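Local coordinates for protein thiosulfate reductase (Thermus thermophilus, PDB 2VPZ) that probably acts as a molybdopterin oxidoreductase on sulfur compounds, binding two molybdopterin guanine dinucleotides, a molybdenum atom and a 4Fe-4S cluster, at residues I265-L268 with D272-D275; E277-Y282 with N351-N356. One frame throughout, in Å; residues are numbered along the deposited sequence.

Interactions 1 and 2 follow one another along the chain, and their centres lie about 11 Å apart. Interaction 1 ends helix 257-270 and leads through 272-275 into helix 276-282. Interaction 2 packs that next helix against the end of helix 341-354. The two meet directly. Asp275 N lies 2.9 Å from Leu353 O, a probable hydrogen bond, and Tyr274 CB packs on the same oxygen at 3.3 Å. Leu353 therefore takes part in both places. Both contacts lie within the molybdopterin oxidoreductase family region. Their centres are about 33 Å and 30 Å from the chain centre, and both are away from the iron-sulfur cluster and molybdopterin sites.

Interaction 1: residues I265-L268 with D272-D275; sequences IHVL and DLYD
A Schellman motif closes helix 257-270, and Leu268 and Leu273 form its cross-link. Asp272 leaves the helix with a positive phi of 62°. This turns the chain back over the last helical turn. Leu273 N then reaches Leu268 O at 3.0 Å. The bond is bent, and the N-H lies tilted from the carbonyl plane. Tyr274 N approaches the same oxygen at 3.2 Å, but this second bond is weak. The Tyr274 side chain leans in as well. Its CG sits between the backbone N and the carbonyl carbon (chi1 72°), which turns the ring back to the helix end. Ring atom CD2 comes to 3.2 Å from Leu268 O, with the oxygen at the ring edge, near its plane. Apolar side chains add to these bonds. Leu268 CD2 lies 4.4 Å from Leu273 CB, the hydrophobic pair that commonly accompanies a Schellman turn. The CG of Leu273 stands beside its backbone N, opposite the carbonyl carbon (chi1 -56°), and CD1 reaches Val267 CG1 at 4.3 Å. Helix 309-320 extends this patch, with Ala316 on Val267 and Ala320 on both leucines. The Asp272 side chain starts away from the helix and makes a salt bridge from OD1 to Lys276. Asp275 is the N-cap of helix 276-282 and bonds Tyr278 N through OD1, so one helix ends and the next begins within a few residues. The chemistry is divided. Two backbone N-H groups, one of them only weakly, meet the Leu268 carbonyl, while the two leucines and Val267 pack against each other beside the turn. The course of the chain out of the helix is thus fixed by polar and apolar contacts together.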
# COMPACT_ATOMS: atom_id res chain seq x y z
N ILE A 265 23.11 30.89 -15.29
CA ILE A 265 24.02 31.99 -14.91
C ILE A 265 23.25 33.30 -15.23
O ILE A 265 23.16 34.22 -14.42
CB ILE A 265 25.42 31.94 -15.71
CG1 ILE A 265 26.42 30.99 -15.03
CG2 ILE A 265 26.00 33.37 -15.84
CD1 ILE A 265 27.58 30.52 -15.96
N HIS A 266 22.67 33.35 -16.43
CA HIS A 266 21.84 34.48 -16.87
C HIS A 266 20.65 34.75 -15.90
O HIS A 266 20.40 35.91 -15.55
CB HIS A 266 21.26 34.26 -18.30
CG HIS A 266 20.29 35.29 -18.77
ND1 HIS A 266 20.50 36.05 -19.89
CD2 HIS A 266 19.10 35.66 -18.30
CE1 HIS A 266 19.49 36.87 -20.08
NE2 HIS A 266 18.62 36.65 -19.11
N VAL A 267 19.91 33.73 -15.48
CA VAL A 267 18.77 33.96 -14.58
C VAL A 267 19.16 34.50 -13.17
O VAL A 267 18.49 35.37 -12.64
CB VAL A 267 17.80 32.71 -14.43
CG1 VAL A 267 16.66 33.01 -13.43
CG2 VAL A 267 17.21 32.33 -15.81
N LEU A 268 20.26 34.01 -12.59
CA LEU A 268 20.74 34.49 -11.28
C LEU A 268 21.34 35.92 -11.35
O LEU A 268 21.28 36.68 -10.37
CB LEU A 268 21.76 33.50 -10.65
CG LEU A 268 21.44 31.99 -10.55
CD1 LEU A 268 22.72 31.18 -10.24
CD2 LEU A 268 20.34 31.74 -9.50
N ASP A 272 18.42 39.14 -10.69
CA ASP A 272 19.00 39.68 -9.47
C ASP A 272 18.82 38.76 -8.24
O ASP A 272 18.41 39.23 -7.17
CB ASP A 272 18.36 41.05 -9.23
CG ASP A 272 19.06 41.90 -8.18
OD1 ASP A 272 20.30 42.02 -8.27
OD2 ASP A 272 18.35 42.43 -7.31
N LEU A 273 19.14 37.48 -8.39
CA LEU A 273 18.98 36.49 -7.31
C LEU A 273 20.30 36.08 -6.65
O LEU A 273 20.30 35.42 -5.60
CB LEU A 273 18.28 35.21 -7.86
CG LEU A 273 16.91 35.43 -8.54
CD1 LEU A 273 16.43 34.17 -9.29
CD2 LEU A 273 15.86 35.87 -7.49
N TYR A 274 21.43 36.51 -7.21
CA TYR A 274 22.73 36.12 -6.68
C TYR A 274 23.16 36.73 -5.36
O TYR A 274 22.59 37.72 -4.90
CB TYR A 274 23.83 36.29 -7.75
CG TYR A 274 24.21 37.72 -8.09
CD1 TYR A 274 25.49 38.21 -7.78
CD2 TYR A 274 23.31 38.58 -8.72
CE1 TYR A 274 25.87 39.53 -8.10
CE2 TYR A 274 23.67 39.91 -9.05
CZ TYR A 274 24.95 40.38 -8.73
OH TYR A 274 25.31 41.67 -9.05
N ASP A 275 24.16 36.11 -4.73
CA ASP A 275 24.71 36.58 -3.46
C ASP A 275 25.65 37.77 -3.71
O ASP A 275 26.84 37.61 -4.04
CB ASP A 275 25.46 35.47 -2.73
CG ASP A 275 25.99 35.91 -1.37
OD1 ASP A 275 26.49 37.05 -1.28
OD2 ASP A 275 25.91 35.11 -0.41

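Interaction 2: residues E277-Y282 with N351-N356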
# COMPACT_ATOMS: atom_id res chain seq x y z
N GLU A 277 27.01 40.25 -1.64
CA GLU A 277 28.18 40.40 -0.77
C GLU A 277 29.33 39.48 -1.18
O GLU A 277 30.48 39.90 -1.32
CB GLU A 277 27.87 40.04 0.65
CG GLU A 277 26.82 40.79 1.36
CD GLU A 277 26.93 40.52 2.85
OE1 GLU A 277 28.09 40.44 3.32
OE2 GLU A 277 25.88 40.39 3.52
N TYR A 278 28.99 38.20 -1.28
CA TYR A 278 29.97 37.18 -1.60
C TYR A 278 30.77 37.58 -2.86
O TYR A 278 32.00 37.53 -2.84
CB TYR A 278 29.34 35.76 -1.76
CG TYR A 278 30.35 34.60 -1.76
CD1 TYR A 278 30.63 33.84 -0.60
CD2 TYR A 278 31.05 34.27 -2.92
CE1 TYR A 278 31.58 32.78 -0.63
CE2 TYR A 278 31.99 33.23 -2.96
CZ TYR A 278 32.26 32.48 -1.82
OH TYR A 278 33.18 31.45 -1.89
N VAL A 279 30.11 38.01 -3.93
CA VAL A 279 30.85 38.43 -5.12
C VAL A 279 31.71 39.69 -4.81
O VAL A 279 32.89 39.76 -5.19
CB VAL A 279 29.89 38.66 -6.37
CG1 VAL A 279 30.63 39.43 -7.49
CG2 VAL A 279 29.39 37.29 -6.91
N ALA A 280 31.13 40.66 -4.10
CA ALA A 280 31.85 41.86 -3.68
C ALA A 280 33.14 41.53 -2.86
O ALA A 280 34.21 42.02 -3.19
CB ALA A 280 30.92 42.81 -2.85
N LYS A 281 33.10 40.69 -1.82
CA LYS A 281 34.34 40.43 -1.10
C LYS A 281 35.34 39.32 -1.53
O LYS A 281 36.49 39.34 -1.10
CB LYS A 281 34.11 40.32 0.45
CG LYS A 281 32.73 39.92 0.94
CD LYS A 281 32.54 40.21 2.44
CE LYS A 281 31.76 41.51 2.67
NZ LYS A 281 30.47 41.54 1.89
N TYR A 282 34.96 38.39 -2.41
CA TYR A 282 35.82 37.25 -2.80
C TYR A 282 35.93 36.93 -4.29
O TYR A 282 36.41 35.84 -4.70
CB TYR A 282 35.30 35.95 -2.16
CG TYR A 282 34.89 36.06 -0.70
CD1 TYR A 282 33.52 35.97 -0.31
CD2 TYR A 282 35.84 36.22 0.29
CE1 TYR A 282 33.16 36.06 1.06
CE2 TYR A 282 35.50 36.31 1.63
CZ TYR A 282 34.17 36.23 2.02
OH TYR A 282 33.83 36.31 3.35
N ASN A 351 28.06 28.07 -8.70
CA ASN A 351 28.31 27.81 -7.28
C ASN A 351 28.80 29.09 -6.57
O ASN A 351 28.39 29.39 -5.44
CB ASN A 351 29.30 26.64 -7.08
CG ASN A 351 28.66 25.28 -7.33
OD1 ASN A 351 27.73 24.90 -6.62
ND2 ASN A 351 29.13 24.56 -8.34
N VAL A 352 29.66 29.84 -7.25
CA VAL A 352 30.19 31.11 -6.75
C VAL A 352 29.04 32.13 -6.57
O VAL A 352 28.91 32.73 -5.49
CB VAL A 352 31.31 31.66 -7.71
CG1 VAL A 352 31.51 33.17 -7.53
CG2 VAL A 352 32.63 30.95 -7.43
N LEU A 353 28.20 32.30 -7.60
CA LEU A 353 27.02 33.20 -7.61
C LEU A 353 25.99 32.87 -6.50
O LEU A 353 25.16 33.71 -6.12
CB LEU A 353 26.30 33.17 -8.99
CG LEU A 353 26.90 33.80 -10.26
CD1 LEU A 353 25.85 33.76 -11.38
CD2 LEU A 353 27.31 35.27 -10.02
N LEU A 354 26.04 31.64 -5.99
CA LEU A 354 25.16 31.19 -4.93
C LEU A 354 25.80 31.44 -3.54
O LEU A 354 25.11 31.39 -2.52
CB LEU A 354 24.77 29.69 -5.12
CG LEU A 354 23.78 29.29 -6.24
CD1 LEU A 354 23.83 27.75 -6.45
CD2 LEU A 354 22.33 29.76 -5.92
N GLY A 355 27.10 31.75 -3.52
CA GLY A 355 27.88 32.01 -2.32
C GLY A 355 28.20 30.79 -1.47
O GLY A 355 28.41 30.90 -0.26
N ASN A 356 28.29 29.61 -2.10
CA ASN A 356 28.52 28.38 -1.34
C ASN A 356 29.93 27.86 -1.07
O ASN A 356 30.11 26.98 -0.23
CB ASN A 356 27.67 27.21 -1.93
CG ASN A 356 28.02 26.86 -3.40
OD1 ASN A 356 29.16 27.01 -3.86
ND2 ASN A 356 27.03 26.35 -4.14
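Tyr278 CG lies opposite its backbone N (chi1 -166°), and chi2 of 98° turns the ring broadside to Gly355. The CA of Gly355 sits over one face, 3.8 Å from the ring centroid and 18° off the normal. This is a CH-pi contact, and CG is the ring atom nearest to that CA. Val352 O approaches ring atom CD2 obliquely at 3.7 Å. On the opposite face lies Tyr282 CD1, one turn on in the same helix, above the ring centre. The phenol ring is therefore held between the glycine and a second tyrosine. Its OH bonds Tyr357 O, just beyond the second segment. With an alanine in place of Tyr278, Gly355 CA would probably be left without the ring that covers it and Tyr357 O without the phenol hydroxyl. Gly355 has positive phi and ends helix 341-354 in a Schellman motif, with Gly355 N to Val352 O at 2.8 Å and a weak bond from Asn356 N to Asn351 O. With no side chain, Gly355 lets the ring lie close on its CA. The contact continues with Val279 CG2 against Leu353 CD2 at 4.3 Å. The Leu353 side chain starts away from helix 276-282, but its end swings nearer. Within 351-356, Asn356 ND2 gives a bond of 3.0 Å to Asn351 OD1, on a lone pair in the carbonyl plane. This ties the chain after the helix back to its last turns. Helix 276-282 thus packs on the C-terminal end of helix 341-354. Phe286 adds to Val279, and strand 326-327 borders the asparagines, where Ala326 O accepts a further bond from Asn356 ND2.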